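Local coordinates for protein metallo-beta-lactamase (Serratia marcescens, PDB 6K4X) that hydrolyses the beta-lactam ring of antibiotics as a two-zinc enzyme of subclass B3, here inhibited by 4-amino-2-sulfanylbenzoic acid, at residues T91-G105 with S118-A130. Residues are numbered along the deposited sequence; the frame is centred on the assembly and turned at random. Where two conformers were deposited one is given.
Sequences TVLAGAANVDTLRTG and SNFPGSAKVRAVA. With SO4 (sulfate ion), chain F.
Val126 packs under Val99 and Leu102 of the helix and beside Val92 of the next strand in a beta-alpha-beta unit of the metallo-beta-lactamase fold: strand 91-95, helix 99-104 and the parallel strand 126-129, outermost in its sheet. Four backbone bonds join the strands, among them Arg127 N to Val92 O at 2.8 Å. The tight part is apolar. Val126 CG1, anti to its backbone N (chi1 -174°), reaches Val99 CG1 at 3.9 Å and, on another side, Leu102 CD1, while CG2 meets Val92 CB; beta-branched valine suits a strand, its two methyls meeting helix and adjacent strand. Small Ala128 lets the start of the helix come close, its CB touching Val99 CG2.

At the helix's far end Gly105, its positive phi suited to glycine, ends the helical run and sets its CA over the face of the Phe120 ring in a CH-pi contact, 3.8 Å from the centroid. The same CA comes within 3.2 Å of Phe120 O, a CA-H...O contact. Phe120 N bonds to Gly105 O, and the ring packs on helix 75-78, near zinc ligand His74.

The solvent side is looser and charged. Arginine suits it, packing its stem on the strands while presenting its charge outward. In the conformer described, Arg103 runs extended over Val126, with Val99 CG1 against one guanidinium face, and shares Val126 O with Arg127. Their NH2 atoms then lie 3.7 Å apart beside a sulfate, probably from the crystallisation liquor, whose negative charge would ease their proximity. Arg127 NH1 points almost straight (176°) at sulfate O4, 2.8 Å away.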
loop_
_atom_site.group_PDB
_atom_site.type_symbol
_atom_site.label_atom_id
_atom_site.label_comp_id
_atom_site.label_asym_id
_atom_site.label_seq_id
_atom_site.Cartn_x
_atom_site.Cartn_y
_atom_site.Cartn_z
ATOM N N THR A 91 -8.793 13.868 2.119
ATOM C CA THR A 91 -7.462 14.357 1.785
ATOM C C THR A 91 -6.571 13.165 1.479
ATOM O O THR A 91 -6.614 12.155 2.209
ATOM C CB THR A 91 -6.872 15.171 2.929
ATOM O OG1 THR A 91 -7.720 16.309 3.095
ATOM C CG2 THR A 91 -5.457 15.628 2.672
ATOM N N VAL A 92 -5.784 13.259 0.411
ATOM C CA VAL A 92 -4.871 12.207 0.004
ATOM C C VAL A 92 -3.479 12.515 0.557
ATOM O O VAL A 92 -2.957 13.610 0.342
ATOM C CB VAL A 92 -4.832 12.119 -1.529
ATOM C CG1 VAL A 92 -3.857 11.059 -1.991
ATOM C CG2 VAL A 92 -6.226 11.867 -2.096
ATOM N N LEU A 93 -2.864 11.550 1.246
ATOM C CA LEU A 93 -1.557 11.743 1.839
ATOM C C LEU A 93 -0.559 10.794 1.194
ATOM O O LEU A 93 -0.854 9.621 0.982
ATOM C CB LEU A 93 -1.607 11.493 3.336
ATOM C CG LEU A 93 -2.550 12.394 4.113
ATOM C CD1 LEU A 93 -2.534 12.046 5.582
ATOM C CD2 LEU A 93 -2.235 13.858 3.935
ATOM N N ALA A 94 0.649 11.297 0.924
ATOM C CA ALA A 94 1.649 10.544 0.210
ATOM C C ALA A 94 3.039 11.040 0.580
ATOM O O ALA A 94 3.237 12.179 1.051
ATOM C CB ALA A 94 1.433 10.656 -1.275
ATOM N N GLY A 95 4.033 10.223 0.238
ATOM C CA GLY A 95 5.403 10.657 0.344
ATOM C C GLY A 95 5.661 11.850 -0.553
ATOM O O GLY A 95 5.096 11.968 -1.635
ATOM N N ALA A 96 6.548 12.751 -0.104
ATOM C CA ALA A 96 6.771 14.040 -0.758
ATOM C C ALA A 96 7.031 13.886 -2.249
ATOM O O ALA A 96 6.487 14.657 -3.028
ATOM C CB ALA A 96 7.923 14.762 -0.097
ATOM N N ALA A 97 7.880 12.936 -2.631
ATOM C CA ALA A 97 8.321 12.838 -4.016
ATOM C C ALA A 97 7.257 12.217 -4.923
ATOM O O ALA A 97 7.440 12.227 -6.120
ATOM C CB ALA A 97 9.609 12.041 -4.082
ATOM N N ASN A 98 6.183 11.659 -4.372
ATOM C CA ASN A 98 5.098 11.100 -5.199
ATOM C C ASN A 98 3.885 12.034 -5.287
ATOM O O ASN A 98 2.930 11.732 -6.008
ATOM C CB ASN A 98 4.634 9.742 -4.668
ATOM C CG ASN A 98 5.597 8.602 -4.954
ATOM O OD1 ASN A 98 6.641 8.784 -5.588
ATOM N ND2 ASN A 98 5.248 7.404 -4.520
ATOM N N VAL A 99 3.898 13.161 -4.570
ATOM C CA VAL A 99 2.750 14.077 -4.597
ATOM C C VAL A 99 2.429 14.509 -6.033
ATOM O O VAL A 99 1.265 14.475 -6.454
ATOM C CB VAL A 99 2.992 15.275 -3.654
ATOM C CG1 VAL A 99 1.996 16.406 -3.909
ATOM C CG2 VAL A 99 2.954 14.847 -2.195
ATOM N N ASP A 100 3.444 14.946 -6.780
ATOM C CA ASP A 100 3.188 15.471 -8.093
ATOM C C ASP A 100 2.630 14.376 -9.019
ATOM O O ASP A 100 1.763 14.632 -9.848
ATOM C CB ASP A 100 4.459 16.103 -8.645
ATOM C CG ASP A 100 4.170 16.974 -9.841
ATOM O OD1 ASP A 100 3.379 17.912 -9.687
ATOM O OD2 ASP A 100 4.723 16.681 -10.901
ATOM N N THR A 101 3.121 13.148 -8.848
ATOM C CA THR A 101 2.653 12.051 -9.644
ATOM C C THR A 101 1.175 11.785 -9.353
ATOM O O THR A 101 0.371 11.539 -10.262
ATOM C CB THR A 101 3.430 10.767 -9.382
ATOM O OG1 THR A 101 4.820 11.024 -9.583
ATOM C CG2 THR A 101 2.962 9.658 -10.290
ATOM N N LEU A 102 0.782 11.819 -8.081
ATOM C CA LEU A 102 -0.625 11.582 -7.761
ATOM C C LEU A 102 -1.512 12.713 -8.295
ATOM O O LEU A 102 -2.668 12.477 -8.660
ATOM C CB LEU A 102 -0.817 11.448 -6.252
ATOM C CG LEU A 102 -0.216 10.185 -5.633
ATOM C CD1 LEU A 102 -0.367 10.218 -4.128
ATOM C CD2 LEU A 102 -0.828 8.910 -6.199
ATOM N N ARG A 103 -1.005 13.945 -8.302
ATOM C CA ARG A 103 -1.791 15.060 -8.791
ATOM C C ARG A 103 -1.966 14.991 -10.295
ATOM O O ARG A 103 -3.033 15.370 -10.786
ATOM C CB ARG A 103 -1.144 16.404 -8.486
ATOM C CG ARG A 103 -1.213 16.741 -7.015
ATOM C CD ARG A 103 -0.444 17.990 -6.690
ATOM N NE ARG A 103 -0.779 18.387 -5.333
ATOM C CZ ARG A 103 -0.138 19.333 -4.660
ATOM N NH1 ARG A 103 0.918 19.925 -5.199
ATOM N NH2 ARG A 103 -0.566 19.676 -3.460
ATOM N N THR A 104 -0.960 14.535 -11.032
ATOM C CA THR A 104 -1.018 14.574 -12.502
ATOM C C THR A 104 -1.377 13.215 -13.099
ATOM O O THR A 104 -1.805 13.158 -14.260
ATOM C CB THR A 104 0.308 15.037 -13.087
ATOM O OG1 THR A 104 1.290 14.060 -12.765
ATOM C CG2 THR A 104 0.706 16.412 -12.610
ATOM N N GLY A 105 -1.100 12.145 -12.359
ATOM C CA GLY A 105 -1.240 10.788 -12.850
ATOM C C GLY A 105 -0.164 10.362 -13.825
ATOM O O GLY A 105 -0.350 9.381 -14.524
ATOM N N SER A 118 1.701 3.255 -17.495
ATOM C CA SER A 118 0.477 3.848 -17.988
ATOM C C SER A 118 0.033 4.945 -17.024
ATOM O O SER A 118 0.057 4.777 -15.806
ATOM C CB SER A 118 -0.600 2.817 -18.159
ATOM O OG SER A 118 -0.203 1.824 -19.098
ATOM N N ASN A 119 -0.412 6.065 -17.568
ATOM C CA ASN A 119 -0.927 7.156 -16.771
ATOM C C ASN A 119 -2.242 6.763 -16.108
ATOM O O ASN A 119 -2.897 5.803 -16.510
ATOM C CB ASN A 119 -1.151 8.407 -17.611
ATOM C CG ASN A 119 0.118 8.919 -18.256
ATOM O OD1 ASN A 119 1.235 8.577 -17.874
ATOM N ND2 ASN A 119 -0.056 9.806 -19.214
ATOM N N PHE A 120 -2.630 7.523 -15.098
ATOM C CA PHE A 120 -3.859 7.282 -14.398
ATOM C C PHE A 120 -4.475 8.621 -14.015
ATOM O O PHE A 120 -3.873 9.684 -14.195
ATOM C CB PHE A 120 -3.602 6.356 -13.204
ATOM C CG PHE A 120 -2.615 6.880 -12.187
ATOM C CD1 PHE A 120 -1.262 6.606 -12.308
ATOM C CD2 PHE A 120 -3.046 7.638 -11.113
ATOM C CE1 PHE A 120 -0.359 7.085 -11.373
ATOM C CE2 PHE A 120 -2.140 8.137 -10.195
ATOM C CZ PHE A 120 -0.803 7.841 -10.316
ATOM N N PRO A 121 -5.718 8.648 -13.506
ATOM C CA PRO A 121 -6.358 9.932 -13.252
ATOM C C PRO A 121 -5.689 10.700 -12.104
ATOM O O PRO A 121 -5.464 10.156 -11.020
ATOM C CB PRO A 121 -7.795 9.537 -12.896
ATOM C CG PRO A 121 -7.985 8.207 -13.572
ATOM C CD PRO A 121 -6.658 7.515 -13.400
ATOM N N GLY A 122 -5.418 11.983 -12.329
ATOM C CA GLY A 122 -4.864 12.828 -11.305
ATOM C C GLY A 122 -5.874 13.100 -10.214
ATOM O O GLY A 122 -7.083 13.191 -10.471
ATOM N N SER A 123 -5.386 13.235 -8.986
ATOM C CA SER A 123 -6.237 13.462 -7.834
ATOM C C SER A 123 -6.125 14.912 -7.341
ATOM O O SER A 123 -5.080 15.531 -7.425
ATOM C CB SER A 123 -5.919 12.472 -6.741
ATOM O OG SER A 123 -6.772 12.629 -5.611
ATOM N N ALA A 124 -7.229 15.403 -6.766
ATOM C CA ALA A 124 -7.256 16.602 -5.956
ATOM C C ALA A 124 -6.803 16.312 -4.519
ATOM O O ALA A 124 -6.785 15.163 -4.071
ATOM C CB ALA A 124 -8.648 17.193 -5.962
ATOM N N LYS A 125 -6.448 17.380 -3.795
ATOM C CA LYS A 125 -6.266 17.370 -2.350
ATOM C C LYS A 125 -5.125 16.438 -1.921
ATOM O O LYS A 125 -5.205 15.767 -0.873
ATOM C CB LYS A 125 -7.552 16.967 -1.619
ATOM C CG LYS A 125 -8.738 17.901 -1.798
ATOM C CD LYS A 125 -9.564 18.010 -0.530
ATOM C CE LYS A 125 -8.936 18.997 0.428
ATOM N NZ LYS A 125 -9.795 19.249 1.603
ATOM N N VAL A 126 -4.022 16.454 -2.651
ATOM C CA VAL A 126 -2.883 15.642 -2.299
ATOM C C VAL A 126 -1.922 16.469 -1.441
ATOM O O VAL A 126 -1.597 17.617 -1.762
ATOM C CB VAL A 126 -2.161 15.103 -3.540
ATOM C CG1 VAL A 126 -1.068 14.139 -3.149
ATOM C CG2 VAL A 126 -3.143 14.454 -4.502
ATOM N N ARG A 127 -1.480 15.890 -0.337
ATOM C CA ARG A 127 -0.552 16.528 0.586
ATOM C C ARG A 127 0.570 15.561 0.950
ATOM O O ARG A 127 0.363 14.359 0.977
ATOM C CB ARG A 127 -1.285 16.926 1.869
ATOM C CG ARG A 127 -2.591 17.677 1.662
ATOM C CD ARG A 127 -2.357 19.108 1.240
ATOM N NE ARG A 127 -3.616 19.842 1.019
ATOM C CZ ARG A 127 -4.179 20.077 -0.167
ATOM N NH1 ARG A 127 -5.329 20.740 -0.247
ATOM N NH2 ARG A 127 -3.559 19.698 -1.261
ATOM N N ALA A 128 1.744 16.093 1.276
ATOM C CA ALA A 128 2.897 15.293 1.648
ATOM C C ALA A 128 2.899 14.977 3.144
ATOM O O ALA A 128 2.533 15.800 3.980
ATOM C CB ALA A 128 4.176 16.023 1.300
ATOM N N VAL A 129 3.432 13.801 3.470
ATOM C CA VAL A 129 3.820 13.420 4.818
ATOM C C VAL A 129 5.296 13.021 4.819
ATOM O O VAL A 129 5.819 12.547 3.808
ATOM C CB VAL A 129 2.977 12.256 5.352
ATOM C CG1 VAL A 129 1.528 12.657 5.475
ATOM C CG2 VAL A 129 3.125 10.995 4.528
ATOM N N ALA A 130 5.938 13.170 5.982
ATOM C CA ALA A 130 7.343 12.854 6.167
ATOM C C ALA A 130 7.507 11.471 6.792
ATOM O O ALA A 130 6.607 10.929 7.431
ATOM C CB ALA A 130 7.992 13.891 7.051
HETATM S S SO4 F . -5.941 21.066 -3.980
HETATM O O1 SO4 F . -4.555 20.658 -3.856
HETATM O O2 SO4 F . -5.833 22.361 -4.735
HETATM O O3 SO4 F . -6.853 20.143 -4.723
HETATM O O4 SO4 F . -6.592 21.265 -2.687
HETATM O O HOH W 1 -10.458 16.573 2.992
HETATM O O HOH W 2 7.987 12.072 2.353
HETATM O O HOH W 3 -3.561 18.312 -4.965
HETATM O O HOH W 4 -2.973 11.432 -16.099
#